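PDB 1TA9: glycerol dehydrogenase from Schizosaccharomyces pombe, which catalyses the zinc-dependent, NAD-linked oxidation of glycerol to dihydroxyacetone, a step in the assimilation of glycerol by fission yeast. Local coordinates for residues D112-Q116 and N117-V121; I279-T283 and R284-T288; H329-M332 and H333-V337; P351-D354 and F355-L358; T380-E383 and L384-V387. One frame throughout, in Å; residues are numbered along the deposited sequence.

All five contacts are local, each made within one continuous run of chain, and they follow one another in series. Contact 1 joins helix 100-115 to strand 120-125 at the edge of the parallel sheet, in the region of the iron-containing alcohol dehydrogenase family that carries the NAD-binding residues. The other four lie among the helices that follow: contact 2 ends helix 258-284, while contacts 3, 4 and 5 start helices 333-347, 352-364 and 381-391. Contact 3 carries a zinc ligand and is nearest the chain's centre; contacts 2 and 4 also meet neighbouring subunits. Contacts 4 and 5, both packed on helix 407-428, are each about 53 Å from contact 1, centre to centre.

Contact 1. Residues D112-Q116 and N117-V121; sequences DSLSQ and NGMTV
N117 ND2 reaches back over the end of the helix to S113 O, 2.7 Å away, in a nearly straight bond (173°) that lies within the plane of the N117 amide. Its CG stands beside the backbone N, chi1 -79°, which turns the amide back toward the last helical turn. Followed outward, M119 spans the same junction on another side. Its CB sits 3.2 Å from L114 O, and CG is still close to that oxygen. SD then passes over the leucine side chain, 3.7 Å from L114 CD2 and a little farther from L114 CB. Beyond the sulfur the chain bends at chi3 (73°), which turns the methyl CE out of line with the rest.

The backbone here forms a Schellman motif: M119 N donates to L114 O (3.0 Å) and G118 N to S115 O (2.9 Å), with G118 at positive phi as the C-prime residue. A CB at these backbone angles would collide with the carbonyl oxygen of N117. The motif ends helix 100-115 and sends the chain into strand 120-125, within the beta-alpha-beta unit begun by strand 93-98. Past the turn, V121 CG2 packs 3.9 Å from L114 CB, so L114 meets both apolar side chains of the returning segment. Helix 82-86 flanks this apolar group, with V86 against L114 and Y83 against M119; Y83 N also bonds to S113 OG.

Contact 2. Residues I279-T283 and R284-T288; sequences ILSNT and RGVCT
A hydroxyl-to-hydroxyl bond links the last turn of one helix to the cap of the next: T288 OG1 donates to S281 OG over 2.7 Å. T288 OG1 also accepts from F291 N as the N-cap of the following helix, while S281 OG bonds back to S277 O and more weakly to Y420 of the second subunit. The placement of T288 OG1 between its backbone N and carbonyl carbon (chi1 52°) serves both of its bonds.

Between these hydroxyls the chain turns through a Schellman motif, with G285 at positive phi. V286 N donates to S281 O over 2.9 Å, and G285 N approaches N282 O from well above the carbonyl plane. V286 CG2 folds back to within 3.5 Å of S281 O. Within the last helical turn, T283 OG1 and T283 N reach I279 O from opposite faces of its plane, the hydroxyl at 2.9 Å.

R284 leads away to the second subunit, where it forms a salt bridge with D418 of that subunit. The motif thus closes helix 258-284, and T288, as N-cap, opens helix 289-307; F291 of the latter packs on S281 and N282, and helix 223-245 lies against N282 and T283.

Contact 3. Residues H329-M332 and H333-V337; sequences HRLM and HGEKV. With ZN (zinc ion), chain I.
L331 lies across the side chain of K336, its CB and CD1 each 3.8 Å from K336 CG, while its CD2 comes within 3.7 Å of E335 OE1. Beyond CG the lysine bends at chi3 (-68°), bringing NZ to a water that donates to L331 O. E335, extended beyond CG, folds over the N-cap residue: OE1 accepts from M332 N over 2.7 Å in a nearly straight bond (176°), although the donor stands above the carboxylate plane. The other oxygen, OE2, forms a salt bridge with R224, which also donates to R330 O and probably stabilises the charged form of the acid. With an alanine in place of E335, M332 N would probably be left without this acceptor and R224 without its charged mate.

M332 is the N-cap of helix 333-347, and its carbonyl oxygen takes K336 N as the first turn begins. The helix opens directly on the catalytic zinc site of the iron-containing alcohol dehydrogenase fold: H333 NE2 binds the zinc ion, together with H315 and D232. With chi1 at -179°, the H333 imidazole points NE2 at the metal. V337 CG2 rests over one ring face, 3.3 Å above its plane and offset toward the rim, and H318 meets the ring edge-to-face.

Contact 4. Residues P351-D354 and F355-L358; sequences PLED and FNNL
N356 folds back on the turn before it, and its amide crosses the L352 side chain at a slant: OD1 is 4.0 Å from L352 CD1, and ND2 is equally far from L352 CG. Its OD1 also lies in the plane of the F355 ring, at the edge. The same L352 CD1 lies 4.2 Å from F355 CD1.

Two waters accompany the polar side chains along the helix surface. One donates to D354 OD2 (2.6 Å) and accepts from N357 ND2 (2.8 Å); another lies within bonding distance of both E353 OE1 and N357 OD1. Replacing N356 by an alanine would probably open a gap beside L352 and leave the edge of F355 less closely packed.

The backbone sets these positions. N356 N donates to L352 O over 2.8 Å, nearly along the C=O axis, and F355 N bonds in plane to P351 O. F355 has CG anti to its N (chi1 167°), which sends the ring between helices 333-347 and 407-428, edge-to-face with Y420, while L352 also packs on L276 of the third subunit. Residues 351-358 are the amphipathic first turns of helix 352-364, with P351 as N-cap, in the all-helical part of the iron-containing alcohol dehydrogenase fold.

Contact 5. Residues T380-E383 and L384-V387; sequences TDEE and LLMV
L384 N donates to T380 O over 2.9 Å, the first of four backbone hydrogen bonds that each join residues four apart, one helical turn along. L385 N bonds to D381 O over the same distance, M386 N to E382 O and V387 N to E383 O. In each the donor is tilted moderately from the carbonyl plane.

Carbon-to-oxygen van der Waals contacts lie close to this backbone. L385 CG sits 3.3 Å from D381 O, and its CD1 meets the carboxylate of E382, with OE2 at 3.6 Å. E382 bends at chi2 (50°), which folds the acid back over the leucine instead of letting it extend. L384 CG approaches T380 O, V387 CG2 touches E383 O at 3.4 Å, and M386 CB lies near that same oxygen while its sulfur leads off along the exposed side.

Side-chain bonds to the backbone hold the start of the helix. E383 N donates to T380 OG1 over 3.1 Å; in return T380 N donates to E383 OE1 over 2.9 Å, at 172°, using the anti lone pair of that oxygen. The E383 chain runs extended beyond CG, bringing its carboxylate back to the N-cap.

Beyond the segment, D381 forms a salt bridge with K415 of helix 407-428, while the buried L384 and V387 rest on I414 of that helix. The reciprocal pair of T380 and E383 is a capping box, which opens helix 381-391 at the surface of the helical region.

Contact 1. Residues D112-Q116 and N117-V121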
loop_
_atom_site.group_PDB
_atom_site.type_symbol
_atom_site.label_atom_id
_atom_site.label_comp_id
_atom_site.label_asym_id
_atom_site.label_seq_id
_atom_site.Cartn_x
_atom_site.Cartn_y
_atom_site.Cartn_z
ATOM N N ASP B 112 43.857 0.681 37.706
ATOM C CA ASP B 112 45.139 0.580 37.017
ATOM C C ASP B 112 45.326 1.680 35.979
ATOM O O ASP B 112 46.391 2.289 35.901
ATOM C CB ASP B 112 45.275 -0.788 36.338
ATOM C CG ASP B 112 45.509 -1.913 37.333
ATOM O OD1 ASP B 112 45.538 -3.089 36.910
ATOM O OD2 ASP B 112 45.667 -1.622 38.537
ATOM N N SER B 113 44.290 1.930 35.182
ATOM C CA SER B 113 44.352 2.956 34.146
ATOM C C SER B 113 44.641 4.337 34.724
ATOM O O SER B 113 45.504 5.060 34.227
ATOM C CB SER B 113 43.032 3.000 33.367
ATOM O OG SER B 113 43.041 4.051 32.417
ATOM N N LEU B 114 43.915 4.701 35.775
ATOM C CA LEU B 114 44.091 6.001 36.407
ATOM C C LEU B 114 45.455 6.112 37.084
ATOM O O LEU B 114 46.086 7.171 37.051
ATOM C CB LEU B 114 42.967 6.240 37.421
ATOM C CG LEU B 114 41.550 6.132 36.837
ATOM C CD1 LEU B 114 40.518 6.418 37.921
ATOM C CD2 LEU B 114 41.392 7.111 35.678
ATOM N N SER B 115 45.906 5.017 37.693
ATOM C CA SER B 115 47.202 4.993 38.372
ATOM C C SER B 115 48.341 5.168 37.378
ATOM O O SER B 115 49.227 5.997 37.574
ATOM C CB SER B 115 47.392 3.674 39.122
ATOM O OG SER B 115 46.514 3.588 40.229
ATOM N N GLN B 116 48.310 4.376 36.309
ATOM C CA GLN B 116 49.335 4.434 35.275
ATOM C C GLN B 116 49.427 5.826 34.669
ATOM O O GLN B 116 50.344 6.117 33.901
ATOM C CB GLN B 116 49.026 3.419 34.172
ATOM C CG GLN B 116 49.017 1.977 34.643
ATOM C CD GLN B 116 48.472 1.023 33.596
ATOM O OE1 GLN B 116 48.387 -0.183 33.827
ATOM N NE2 GLN B 116 48.093 1.560 32.440
ATOM N N ASN B 117 48.475 6.687 35.012
ATOM C CA ASN B 117 48.466 8.043 34.488
ATOM C C ASN B 117 48.679 9.130 35.541
ATOM O O ASN B 117 48.317 10.290 35.331
ATOM C CB ASN B 117 47.171 8.279 33.716
ATOM C CG ASN B 117 47.213 7.666 32.332
ATOM O OD1 ASN B 117 47.716 8.274 31.391
ATOM N ND2 ASN B 117 46.708 6.443 32.207
ATOM N N GLY B 118 49.262 8.744 36.673
ATOM C CA GLY B 118 49.562 9.700 37.724
ATOM C C GLY B 118 48.483 10.077 38.719
ATOM O O GLY B 118 48.668 11.018 39.490
ATOM N N MET B 119 47.366 9.359 38.726
ATOM C CA MET B 119 46.295 9.678 39.662
ATOM C C MET B 119 46.364 8.876 40.952
ATOM O O MET B 119 46.850 7.743 40.972
ATOM C CB MET B 119 44.927 9.443 39.019
ATOM C CG MET B 119 44.603 10.370 37.869
ATOM S SD MET B 119 42.913 10.116 37.301
ATOM C CE MET B 119 41.987 10.880 38.636
ATOM N N THR B 120 45.882 9.485 42.029
ATOM C CA THR B 120 45.825 8.835 43.330
ATOM C C THR B 120 44.401 8.301 43.403
ATOM O O THR B 120 43.447 9.045 43.182
ATOM C CB THR B 120 46.052 9.837 44.481
ATOM O OG1 THR B 120 47.388 10.355 44.411
ATOM C CG2 THR B 120 45.844 9.161 45.827
ATOM N N VAL B 121 44.252 7.016 43.700
ATOM C CA VAL B 121 42.925 6.423 43.756
ATOM C C VAL B 121 42.561 5.833 45.109
ATOM O O VAL B 121 43.258 4.962 45.632
ATOM C CB VAL B 121 42.776 5.321 42.684
ATOM C CG1 VAL B 121 41.382 4.723 42.736
ATOM C CG2 VAL B 121 43.055 5.900 41.306
#

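Contact 2. Residues I279-T283 and R284-T288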
loop_
_atom_site.group_PDB
_atom_site.type_symbol
_atom_site.label_atom_id
_atom_site.label_comp_id
_atom_site.label_asym_id
_atom_site.label_seq_id
_atom_site.Cartn_x
_atom_site.Cartn_y
_atom_site.Cartn_z
ATOM N N ILE B 279 20.482 -11.086 22.750
ATOM C CA ILE B 279 20.314 -12.174 23.708
ATOM C C ILE B 279 21.148 -13.387 23.280
ATOM O O ILE B 279 21.890 -13.961 24.084
ATOM C CB ILE B 279 18.826 -12.584 23.827
ATOM C CG1 ILE B 279 18.046 -11.483 24.553
ATOM C CG2 ILE B 279 18.708 -13.909 24.567
ATOM C CD1 ILE B 279 16.539 -11.732 24.631
ATOM N N LEU B 280 21.017 -13.786 22.018
ATOM C CA LEU B 280 21.786 -14.921 21.512
ATOM C C LEU B 280 23.283 -14.621 21.621
ATOM O O LEU B 280 24.070 -15.481 22.024
ATOM C CB LEU B 280 21.402 -15.215 20.054
ATOM C CG LEU B 280 19.977 -15.753 19.866
ATOM C CD1 LEU B 280 19.583 -15.712 18.400
ATOM C CD2 LEU B 280 19.901 -17.181 20.397
ATOM N N SER B 281 23.673 -13.398 21.274
ATOM C CA SER B 281 25.074 -12.990 21.349
ATOM C C SER B 281 25.614 -13.105 22.779
ATOM O O SER B 281 26.673 -13.700 23.008
ATOM C CB SER B 281 25.237 -11.546 20.848
ATOM O OG SER B 281 25.003 -11.457 19.449
ATOM N N ASN B 282 24.882 -12.531 23.733
ATOM C CA ASN B 282 25.263 -12.559 25.153
ATOM C C ASN B 282 25.408 -14.018 25.597
ATOM O O ASN B 282 26.392 -14.396 26.244
ATOM C CB ASN B 282 24.171 -11.849 25.975
ATOM C CG ASN B 282 24.579 -11.562 27.418
ATOM O OD1 ASN B 282 23.840 -10.890 28.145
ATOM N ND2 ASN B 282 25.742 -12.058 27.840
ATOM N N THR B 283 24.424 -14.840 25.247
ATOM C CA THR B 283 24.449 -16.254 25.608
ATOM C C THR B 283 25.702 -16.948 25.061
ATOM O O THR B 283 26.331 -17.749 25.755
ATOM C CB THR B 283 23.194 -16.990 25.073
ATOM O OG1 THR B 283 22.016 -16.403 25.641
ATOM C CG2 THR B 283 23.230 -18.459 25.453
ATOM N N ARG B 284 26.066 -16.631 23.821
ATOM C CA ARG B 284 27.237 -17.234 23.181
ATOM C C ARG B 284 28.528 -16.534 23.611
ATOM O O ARG B 284 29.624 -16.964 23.258
ATOM C CB ARG B 284 27.082 -17.169 21.651
ATOM C CG ARG B 284 28.106 -17.970 20.842
ATOM C CD ARG B 284 28.010 -19.460 21.166
ATOM N NE ARG B 284 28.904 -20.278 20.348
ATOM C CZ ARG B 284 28.567 -20.827 19.184
ATOM N NH1 ARG B 284 27.347 -20.652 18.687
ATOM N NH2 ARG B 284 29.451 -21.567 18.520
ATOM N N GLY B 285 28.392 -15.450 24.369
ATOM C CA GLY B 285 29.557 -14.720 24.837
ATOM C C GLY B 285 30.273 -13.894 23.784
ATOM O O GLY B 285 31.463 -13.610 23.923
ATOM N N VAL B 286 29.562 -13.497 22.733
ATOM C CA VAL B 286 30.172 -12.702 21.670
ATOM C C VAL B 286 29.617 -11.281 21.658
ATOM O O VAL B 286 28.404 -11.069 21.708
ATOM C CB VAL B 286 29.974 -13.368 20.283
ATOM C CG1 VAL B 286 30.714 -14.701 20.249
ATOM C CG2 VAL B 286 28.496 -13.585 20.000
ATOM N N CYS B 287 30.529 -10.314 21.589
ATOM C CA CYS B 287 30.183 -8.899 21.614
ATOM C C CYS B 287 29.936 -8.346 20.208
ATOM O O CYS B 287 30.747 -7.590 19.679
ATOM C CB CYS B 287 31.320 -8.131 22.311
ATOM S SG CYS B 287 30.936 -6.465 22.924
ATOM N N THR B 288 28.812 -8.734 19.611
ATOM C CA THR B 288 28.439 -8.277 18.268
ATOM C C THR B 288 27.924 -6.843 18.323
ATOM O O THR B 288 27.642 -6.330 19.402
ATOM C CB THR B 288 27.310 -9.139 17.686
ATOM O OG1 THR B 288 26.229 -9.192 18.627
ATOM C CG2 THR B 288 27.803 -10.549 17.394
#

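Contact 3. Residues H329-M332 and H333-V337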
loop_
_atom_site.group_PDB
_atom_site.type_symbol
_atom_site.label_atom_id
_atom_site.label_comp_id
_atom_site.label_asym_id
_atom_site.label_seq_id
_atom_site.Cartn_x
_atom_site.Cartn_y
_atom_site.Cartn_z
ATOM N N HIS B 329 10.887 -11.466 45.727
ATOM C CA HIS B 329 12.197 -10.871 45.983
ATOM C C HIS B 329 13.278 -11.479 45.086
ATOM O O HIS B 329 14.388 -10.960 44.995
ATOM C CB HIS B 329 12.600 -11.051 47.457
ATOM C CG HIS B 329 13.159 -12.406 47.780
ATOM N ND1 HIS B 329 12.365 -13.500 48.048
ATOM C CD2 HIS B 329 14.440 -12.839 47.875
ATOM C CE1 HIS B 329 13.131 -14.549 48.294
ATOM N NE2 HIS B 329 14.394 -14.175 48.196
ATOM N N ARG B 330 12.944 -12.581 44.430
ATOM C CA ARG B 330 13.879 -13.267 43.547
ATOM C C ARG B 330 13.802 -12.738 42.119
ATOM O O ARG B 330 14.646 -13.058 41.285
ATOM C CB ARG B 330 13.589 -14.768 43.567
ATOM C CG ARG B 330 13.835 -15.398 44.933
ATOM C CD ARG B 330 13.001 -16.652 45.140
ATOM N NE ARG B 330 13.183 -17.626 44.070
ATOM C CZ ARG B 330 12.486 -18.754 43.970
ATOM N NH1 ARG B 330 11.564 -19.045 44.882
ATOM N NH2 ARG B 330 12.695 -19.580 42.949
ATOM N N LEU B 331 12.791 -11.921 41.848
ATOM C CA LEU B 331 12.611 -11.341 40.519
ATOM C C LEU B 331 13.498 -10.117 40.329
ATOM O O LEU B 331 13.688 -9.330 41.256
ATOM C CB LEU B 331 11.148 -10.932 40.313
ATOM C CG LEU B 331 10.112 -12.048 40.164
ATOM C CD1 LEU B 331 8.716 -11.484 40.390
ATOM C CD2 LEU B 331 10.220 -12.675 38.774
ATOM N N MET B 332 14.052 -9.965 39.133
ATOM C CA MET B 332 14.884 -8.804 38.839
ATOM C C MET B 332 13.949 -7.663 38.463
ATOM O O MET B 332 12.801 -7.891 38.079
ATOM C CB MET B 332 15.829 -9.082 37.669
ATOM C CG MET B 332 16.951 -10.059 37.976
ATOM S SD MET B 332 18.120 -10.130 36.621
ATOM C CE MET B 332 19.363 -11.277 37.285
ATOM N N HIS B 333 14.450 -6.439 38.563
ATOM C CA HIS B 333 13.663 -5.257 38.245
ATOM C C HIS B 333 12.934 -5.331 36.904
ATOM O O HIS B 333 11.722 -5.120 36.836
ATOM C CB HIS B 333 14.556 -4.020 38.251
ATOM C CG HIS B 333 13.820 -2.755 37.952
ATOM N ND1 HIS B 333 12.869 -2.233 38.801
ATOM C CD2 HIS B 333 13.866 -1.928 36.882
ATOM C CE1 HIS B 333 12.360 -1.138 38.268
ATOM N NE2 HIS B 333 12.947 -0.932 37.102
ATOM N N GLY B 334 13.681 -5.618 35.840
ATOM C CA GLY B 334 13.091 -5.699 34.516
ATOM C C GLY B 334 12.059 -6.799 34.332
ATOM O O GLY B 334 11.142 -6.668 33.517
ATOM N N GLU B 335 12.207 -7.893 35.068
ATOM C CA GLU B 335 11.265 -8.999 34.964
ATOM C C GLU B 335 9.913 -8.537 35.488
ATOM O O GLU B 335 8.870 -8.881 34.938
ATOM C CB GLU B 335 11.799 -10.206 35.747
ATOM C CG GLU B 335 13.225 -10.556 35.310
ATOM C CD GLU B 335 13.861 -11.697 36.086
ATOM O OE1 GLU B 335 13.540 -11.865 37.280
ATOM O OE2 GLU B 335 14.707 -12.405 35.499
ATOM N N LYS B 336 9.936 -7.736 36.546
ATOM C CA LYS B 336 8.705 -7.212 37.116
ATOM C C LYS B 336 8.146 -6.095 36.233
ATOM O O LYS B 336 6.941 -6.027 35.999
ATOM C CB LYS B 336 8.960 -6.689 38.537
ATOM C CG LYS B 336 9.214 -7.797 39.560
ATOM C CD LYS B 336 9.535 -7.244 40.949
ATOM C CE LYS B 336 10.878 -6.526 40.976
ATOM N NZ LYS B 336 11.242 -6.064 42.350
ATOM N N VAL B 337 9.024 -5.229 35.734
ATOM C CA VAL B 337 8.591 -4.119 34.885
ATOM C C VAL B 337 7.912 -4.601 33.606
ATOM O O VAL B 337 6.939 -4.000 33.145
ATOM C CB VAL B 337 9.778 -3.200 34.505
ATOM C CG1 VAL B 337 9.356 -2.232 33.396
ATOM C CG2 VAL B 337 10.229 -2.407 35.721
HETATM ZN ZN ZN I . 12.976 0.660 35.510
HETATM O O HOH W 1 12.110 -8.275 43.237
#

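Contact 4. Residues P351-D354 and F355-L358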
loop_
_atom_site.group_PDB
_atom_site.type_symbol
_atom_site.label_atom_id
_atom_site.label_comp_id
_atom_site.label_asym_id
_atom_site.label_seq_id
_atom_site.Cartn_x
_atom_site.Cartn_y
_atom_site.Cartn_z
ATOM N N PRO B 351 -6.337 -3.207 21.942
ATOM C CA PRO B 351 -7.096 -4.367 21.467
ATOM C C PRO B 351 -6.231 -5.595 21.786
ATOM O O PRO B 351 -5.001 -5.485 21.872
ATOM C CB PRO B 351 -7.203 -4.111 19.967
ATOM C CG PRO B 351 -7.285 -2.616 19.894
ATOM C CD PRO B 351 -6.205 -2.193 20.880
ATOM N N LEU B 352 -6.851 -6.756 21.958
ATOM C CA LEU B 352 -6.092 -7.955 22.293
ATOM C C LEU B 352 -4.935 -8.265 21.333
ATOM O O LEU B 352 -3.857 -8.661 21.773
ATOM C CB LEU B 352 -7.027 -9.166 22.390
ATOM C CG LEU B 352 -6.390 -10.453 22.923
ATOM C CD1 LEU B 352 -5.818 -10.216 24.320
ATOM C CD2 LEU B 352 -7.445 -11.553 22.958
ATOM N N GLU B 353 -5.144 -8.085 20.030
ATOM C CA GLU B 353 -4.072 -8.365 19.071
ATOM C C GLU B 353 -2.800 -7.583 19.395
ATOM O O GLU B 353 -1.697 -8.115 19.299
ATOM C CB GLU B 353 -4.522 -8.043 17.641
ATOM C CG GLU B 353 -5.482 -9.067 17.050
ATOM C CD GLU B 353 -4.852 -10.447 16.893
ATOM O OE1 GLU B 353 -3.882 -10.578 16.111
ATOM O OE2 GLU B 353 -5.325 -11.402 17.550
ATOM N N ASP B 354 -2.955 -6.321 19.781
ATOM C CA ASP B 354 -1.805 -5.488 20.123
ATOM C C ASP B 354 -1.150 -5.947 21.420
ATOM O O ASP B 354 0.067 -5.847 21.580
ATOM C CB ASP B 354 -2.229 -4.028 20.220
ATOM C CG ASP B 354 -2.656 -3.474 18.883
ATOM O OD1 ASP B 354 -3.836 -3.096 18.738
ATOM O OD2 ASP B 354 -1.803 -3.433 17.972
ATOM N N PHE B 355 -1.956 -6.445 22.352
ATOM C CA PHE B 355 -1.404 -6.957 23.600
ATOM C C PHE B 355 -0.563 -8.176 23.233
ATOM O O PHE B 355 0.570 -8.320 23.692
ATOM C CB PHE B 355 -2.526 -7.355 24.569
ATOM C CG PHE B 355 -2.059 -8.179 25.749
ATOM C CD1 PHE B 355 -1.832 -9.547 25.616
ATOM C CD2 PHE B 355 -1.844 -7.583 26.990
ATOM C CE1 PHE B 355 -1.398 -10.313 26.703
ATOM C CE2 PHE B 355 -1.411 -8.338 28.082
ATOM C CZ PHE B 355 -1.187 -9.704 27.938
ATOM N N ASN B 356 -1.116 -9.042 22.390
ATOM C CA ASN B 356 -0.411 -10.250 21.975
ATOM C C ASN B 356 0.921 -9.958 21.297
ATOM O O ASN B 356 1.896 -10.682 21.496
ATOM C CB ASN B 356 -1.280 -11.094 21.038
ATOM C CG ASN B 356 -2.439 -11.754 21.758
ATOM O OD1 ASN B 356 -2.455 -11.835 22.987
ATOM N ND2 ASN B 356 -3.410 -12.239 20.997
ATOM N N ASN B 357 0.972 -8.904 20.495
ATOM C CA ASN B 357 2.217 -8.572 19.820
ATOM C C ASN B 357 3.322 -8.255 20.825
ATOM O O ASN B 357 4.475 -8.647 20.632
ATOM C CB ASN B 357 2.013 -7.401 18.855
ATOM C CG ASN B 357 1.206 -7.795 17.629
ATOM O OD1 ASN B 357 1.186 -8.961 17.236
ATOM N ND2 ASN B 357 0.555 -6.821 17.009
ATOM N N LEU B 358 2.977 -7.561 21.904
ATOM C CA LEU B 358 3.973 -7.218 22.917
ATOM C C LEU B 358 4.295 -8.423 23.796
ATOM O O LEU B 358 5.459 -8.703 24.071
ATOM C CB LEU B 358 3.479 -6.056 23.785
ATOM C CG LEU B 358 4.449 -5.512 24.845
ATOM C CD1 LEU B 358 5.750 -5.058 24.188
ATOM C CD2 LEU B 358 3.789 -4.347 25.579
HETATM O O HOH W 2 -1.091 -10.279 17.218
HETATM O O HOH W 3 0.686 -4.158 17.880
#

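Contact 5. Residues T380-E383 and L384-V387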
loop_
_atom_site.group_PDB
_atom_site.type_symbol
_atom_site.label_atom_id
_atom_site.label_comp_id
_atom_site.label_asym_id
_atom_site.label_seq_id
_atom_site.Cartn_x
_atom_site.Cartn_y
_atom_site.Cartn_z
ATOM N N THR B 380 -3.499 -14.117 46.069
ATOM C CA THR B 380 -4.914 -13.907 46.378
ATOM C C THR B 380 -5.475 -12.565 45.923
ATOM O O THR B 380 -4.730 -11.616 45.694
ATOM C CB THR B 380 -5.168 -14.025 47.893
ATOM O OG1 THR B 380 -4.597 -12.891 48.555
ATOM C CG2 THR B 380 -4.530 -15.298 48.448
ATOM N N ASP B 381 -6.798 -12.488 45.806
ATOM C CA ASP B 381 -7.441 -11.246 45.392
ATOM C C ASP B 381 -7.140 -10.146 46.399
ATOM O O ASP B 381 -6.979 -8.986 46.030
ATOM C CB ASP B 381 -8.958 -11.419 45.270
ATOM C CG ASP B 381 -9.355 -12.305 44.106
ATOM O OD1 ASP B 381 -8.561 -12.432 43.153
ATOM O OD2 ASP B 381 -10.471 -12.863 44.132
ATOM N N GLU B 382 -7.061 -10.511 47.675
ATOM C CA GLU B 382 -6.777 -9.522 48.704
ATOM C C GLU B 382 -5.350 -9.000 48.560
ATOM O O GLU B 382 -5.079 -7.825 48.813
ATOM C CB GLU B 382 -6.987 -10.125 50.093
ATOM C CG GLU B 382 -7.435 -9.103 51.120
ATOM C CD GLU B 382 -8.612 -8.270 50.629
ATOM O OE1 GLU B 382 -9.664 -8.854 50.277
ATOM O OE2 GLU B 382 -8.487 -7.026 50.592
ATOM N N GLU B 383 -4.433 -9.872 48.152
ATOM C CA GLU B 383 -3.049 -9.456 47.968
ATOM C C GLU B 383 -2.976 -8.532 46.758
ATOM O O GLU B 383 -2.237 -7.544 46.755
ATOM C CB GLU B 383 -2.142 -10.673 47.765
ATOM C CG GLU B 383 -2.023 -11.553 49.007
ATOM C CD GLU B 383 -1.087 -12.727 48.816
ATOM O OE1 GLU B 383 -1.313 -13.536 47.891
ATOM O OE2 GLU B 383 -0.121 -12.843 49.599
ATOM N N LEU B 384 -3.759 -8.840 45.730
ATOM C CA LEU B 384 -3.749 -8.006 44.537
ATOM C C LEU B 384 -4.366 -6.642 44.823
ATOM O O LEU B 384 -3.952 -5.642 44.243
ATOM C CB LEU B 384 -4.477 -8.704 43.390
ATOM C CG LEU B 384 -3.764 -9.965 42.896
ATOM C CD1 LEU B 384 -4.522 -10.545 41.716
ATOM C CD2 LEU B 384 -2.326 -9.627 42.496
ATOM N N LEU B 385 -5.344 -6.596 45.722
ATOM C CA LEU B 385 -5.963 -5.323 46.073
ATOM C C LEU B 385 -4.930 -4.497 46.820
ATOM O O LEU B 385 -4.903 -3.269 46.719
ATOM C CB LEU B 385 -7.198 -5.535 46.949
ATOM C CG LEU B 385 -8.453 -5.995 46.206
ATOM C CD1 LEU B 385 -9.571 -6.241 47.201
ATOM C CD2 LEU B 385 -8.866 -4.932 45.190
ATOM N N MET B 386 -4.085 -5.190 47.576
ATOM C CA MET B 386 -3.016 -4.552 48.330
ATOM C C MET B 386 -2.030 -3.936 47.333
ATOM O O MET B 386 -1.506 -2.848 47.556
ATOM C CB MET B 386 -2.301 -5.591 49.200
ATOM C CG MET B 386 -1.004 -5.104 49.827
ATOM S SD MET B 386 0.012 -6.470 50.441
ATOM C CE MET B 386 -0.706 -6.738 52.045
ATOM N N VAL B 387 -1.775 -4.640 46.234
ATOM C CA VAL B 387 -0.865 -4.127 45.220
ATOM C C VAL B 387 -1.504 -2.907 44.569
ATOM O O VAL B 387 -0.832 -1.911 44.301
ATOM C CB VAL B 387 -0.566 -5.184 44.131
ATOM C CG1 VAL B 387 0.230 -4.552 42.996
ATOM C CG2 VAL B 387 0.225 -6.344 44.731
#